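Side-chain contact in cysteine S-methyltransferase NleE (Escherichia coli O157:H7, PDB 4R29), which probably methylates a zinc-binding cysteine of the host proteins TAB2 and TAB3, using S-adenosylmethionine, and thereby blocks NF-kappa-B activation: residues S190-A195 and Y215-L220. The protein carries 1 engineered substitution. Numbering follows the deposited sequence.
Sequences SEMIIA and YINNKL. With SAM (S-adenosylmethionine), chain E.
Where E191 and M192 meet I216 and N217, helices 190-195 and 215-219 run roughly antiparallel, at 155° with their axes 9.8 Å apart and M192 nearest I216 in the backbone. I216 is the buried apolar residue on its side of the contact, and its branched shape lets it serve two neighbours. With CG1 beside its backbone N (chi1 -68°), it sets CD1 3.8 Å from E191 CB, the two side chains crossing at about a right angle, while its CG2 lies 3.9 Å from M192 CE. Methionine suits the exposed margin: its chain bends at chi2 and chi3, bringing CE alongside the backbone of helix 206-219, 3.7 Å from N217 CA. N217, polar and partly exposed, meets this methyl mainly with its backbone and CB. E191 divides its labour, packing its aliphatic root on I216 while the bend at chi2 turns the carboxylate to the cofactor. There OE2 accepts a very short hydrogen bond of 2.5 Å from SAM O2' and a weak one from O3', the usual role of an acidic residue reading a ribose diol. Y212, bonded to OE2, and K171, salt-bridged to OE1, hold the carboxylate from the protein side. The short side chain of A195 lets the ribose come close, its CB 3.5 Å from SAM O2'. S190 and I194 pack on helix 155-181, while M192 and A195 also touch M213 of helix 206-219, beside the SAM pocket that strand 109-114 helps complete through Q111.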
loop_
_atom_site.group_PDB
_atom_site.type_symbol
_atom_site.label_atom_id
_atom_site.label_comp_id
_atom_site.label_asym_id
_atom_site.label_seq_id
_atom_site.Cartn_x
_atom_site.Cartn_y
_atom_site.Cartn_z
ATOM N N SER A 190 -17.886 6.094 7.553
ATOM C CA SER A 190 -17.471 5.206 6.474
ATOM C C SER A 190 -16.630 4.065 7.051
ATOM O O SER A 190 -16.700 2.940 6.571
ATOM C CB SER A 190 -16.729 5.961 5.360
ATOM O OG SER A 190 -15.428 6.360 5.770
ATOM N N GLU A 191 -15.873 4.355 8.105
ATOM C CA GLU A 191 -15.180 3.294 8.844
ATOM C C GLU A 191 -16.151 2.286 9.448
ATOM O O GLU A 191 -15.854 1.092 9.493
ATOM C CB GLU A 191 -14.309 3.874 9.968
ATOM C CG GLU A 191 -13.000 4.508 9.499
ATOM C CD GLU A 191 -12.124 3.541 8.706
ATOM O OE1 GLU A 191 -12.140 3.603 7.469
ATOM O OE2 GLU A 191 -11.402 2.733 9.313
ATOM N N MET A 192 -17.290 2.754 9.962
ATOM C CA MET A 192 -18.211 1.822 10.593
ATOM C C MET A 192 -18.690 0.842 9.523
ATOM O O MET A 192 -18.963 -0.319 9.805
ATOM C CB MET A 192 -19.389 2.553 11.252
ATOM C CG MET A 192 -20.403 1.629 11.936
ATOM S SD MET A 192 -19.737 0.669 13.347
ATOM C CE MET A 192 -19.851 1.823 14.732
ATOM N N ILE A 193 -18.752 1.311 8.281
ATOM C CA ILE A 193 -19.260 0.479 7.194
ATOM C C ILE A 193 -18.265 -0.614 6.736
ATOM O O ILE A 193 -18.661 -1.756 6.453
ATOM C CB ILE A 193 -19.644 1.335 5.956
ATOM C CG1 ILE A 193 -20.607 2.472 6.332
ATOM C CG2 ILE A 193 -20.200 0.459 4.867
ATOM C CD1 ILE A 193 -22.028 2.058 6.508
ATOM N N ILE A 194 -16.979 -0.282 6.658
ATOM C CA ILE A 194 -16.035 -1.236 6.058
ATOM C C ILE A 194 -14.874 -1.697 6.943
ATOM O O ILE A 194 -14.089 -2.551 6.529
ATOM C CB ILE A 194 -15.469 -0.697 4.734
ATOM C CG1 ILE A 194 -14.974 0.741 4.911
ATOM C CG2 ILE A 194 -16.517 -0.775 3.630
ATOM C CD1 ILE A 194 -13.574 0.845 5.426
ATOM N N ALA A 195 -14.766 -1.157 8.154
ATOM C CA ALA A 195 -13.551 -1.349 8.945
ATOM C C ALA A 195 -13.352 -2.807 9.371
ATOM O O ALA A 195 -12.249 -3.318 9.294
ATOM C CB ALA A 195 -13.512 -0.407 10.162
ATOM N N TYR A 215 -13.731 1.611 19.302
ATOM C CA TYR A 215 -13.195 2.956 19.116
ATOM C C TYR A 215 -14.003 3.785 18.085
ATOM O O TYR A 215 -14.333 4.953 18.333
ATOM C CB TYR A 215 -11.722 2.878 18.719
ATOM C CG TYR A 215 -11.178 4.141 18.085
ATOM C CD1 TYR A 215 -10.659 5.188 18.861
ATOM C CD2 TYR A 215 -11.178 4.286 16.709
ATOM C CE1 TYR A 215 -10.167 6.349 18.257
ATOM C CE2 TYR A 215 -10.697 5.430 16.099
ATOM C CZ TYR A 215 -10.198 6.453 16.862
ATOM O OH TYR A 215 -9.730 7.564 16.191
ATOM N N ILE A 216 -14.320 3.187 16.933
ATOM C CA ILE A 216 -15.162 3.852 15.929
ATOM C C ILE A 216 -16.558 4.147 16.510
ATOM O O ILE A 216 -17.103 5.248 16.355
ATOM C CB ILE A 216 -15.322 2.987 14.650
ATOM C CG1 ILE A 216 -13.987 2.863 13.896
ATOM C CG2 ILE A 216 -16.453 3.532 13.744
ATOM C CD1 ILE A 216 -13.292 4.222 13.606
ATOM N N ASN A 217 -17.133 3.150 17.178
ATOM C CA ASN A 217 -18.440 3.318 17.787
ATOM C C ASN A 217 -18.467 4.508 18.746
ATOM O O ASN A 217 -19.371 5.330 18.695
ATOM C CB ASN A 217 -18.887 2.043 18.495
ATOM C CG ASN A 217 -20.235 2.208 19.185
ATOM O OD1 ASN A 217 -21.271 2.371 18.535
ATOM N ND2 ASN A 217 -20.222 2.187 20.514
ATOM N N ASN A 218 -17.464 4.603 19.603
ATOM C CA ASN A 218 -17.364 5.733 20.514
ATOM C C ASN A 218 -17.353 7.081 19.814
ATOM O O ASN A 218 -18.067 7.991 20.211
ATOM C CB ASN A 218 -16.153 5.581 21.419
ATOM C CG ASN A 218 -16.387 4.548 22.493
ATOM O OD1 ASN A 218 -17.534 4.169 22.744
ATOM N ND2 ASN A 218 -15.310 4.070 23.125
ATOM N N LYS A 219 -16.550 7.201 18.770
ATOM C CA LYS A 219 -16.569 8.384 17.912
ATOM C C LYS A 219 -17.969 8.890 17.487
ATOM O O LYS A 219 -18.108 10.057 17.122
ATOM C CB LYS A 219 -15.732 8.124 16.667
ATOM C CG LYS A 219 -14.583 9.073 16.505
ATOM C CD LYS A 219 -13.372 8.570 17.233
ATOM C CE LYS A 219 -12.268 9.609 17.115
ATOM N NZ LYS A 219 -12.466 10.431 15.848
ATOM N N LEU A 220 -18.978 8.010 17.521
ATOM C CA LEU A 220 -20.402 8.370 17.331
ATOM C C LEU A 220 -20.892 9.544 18.185
ATOM O O LEU A 220 -20.595 9.655 19.385
ATOM C CB LEU A 220 -21.306 7.140 17.570
ATOM C CG LEU A 220 -22.185 6.846 18.824
ATOM C CD1 LEU A 220 -22.358 5.327 19.009
ATOM C CD2 LEU A 220 -21.698 7.481 20.140
HETATM N N SAM E . -0.747 -0.829 6.552
HETATM C CA SAM E . -1.881 -1.618 7.033
HETATM C C SAM E . -1.741 -3.090 6.660
HETATM O O SAM E . -2.371 -3.941 7.296
HETATM O OXT SAM E . -1.023 -3.437 5.706
HETATM C CB SAM E . -3.212 -1.119 6.482
HETATM C CG SAM E . -3.685 0.201 7.071
HETATM S SD SAM E . -5.463 0.518 6.825
HETATM C CE SAM E . -5.505 2.100 7.706
HETATM C "C5'" SAM E . -6.140 -0.520 8.143
HETATM C "C4'" SAM E . -7.665 -0.479 8.125
HETATM O "O4'" SAM E . -8.193 -1.625 8.768
HETATM C "C3'" SAM E . -8.219 0.743 8.852
HETATM O "O3'" SAM E . -8.449 1.819 7.961
HETATM C "C2'" SAM E . -9.504 0.233 9.467
HETATM O "O2'" SAM E . -10.523 0.521 8.555
HETATM C "C1'" SAM E . -9.342 -1.285 9.526
HETATM N N9 SAM E . -9.078 -1.806 10.881
HETATM C C8 SAM E . -9.785 -2.794 11.512
HETATM N N7 SAM E . -9.235 -3.036 12.716
HETATM C C5 SAM E . -8.171 -2.216 12.861
HETATM C C6 SAM E . -7.261 -2.054 13.895
HETATM N N6 SAM E . -7.363 -2.791 14.997
HETATM N N1 SAM E . -6.258 -1.122 13.768
HETATM C C2 SAM E . -6.155 -0.365 12.613
HETATM N N3 SAM E . -7.061 -0.532 11.585
HETATM C C4 SAM E . -8.055 -1.446 11.707
#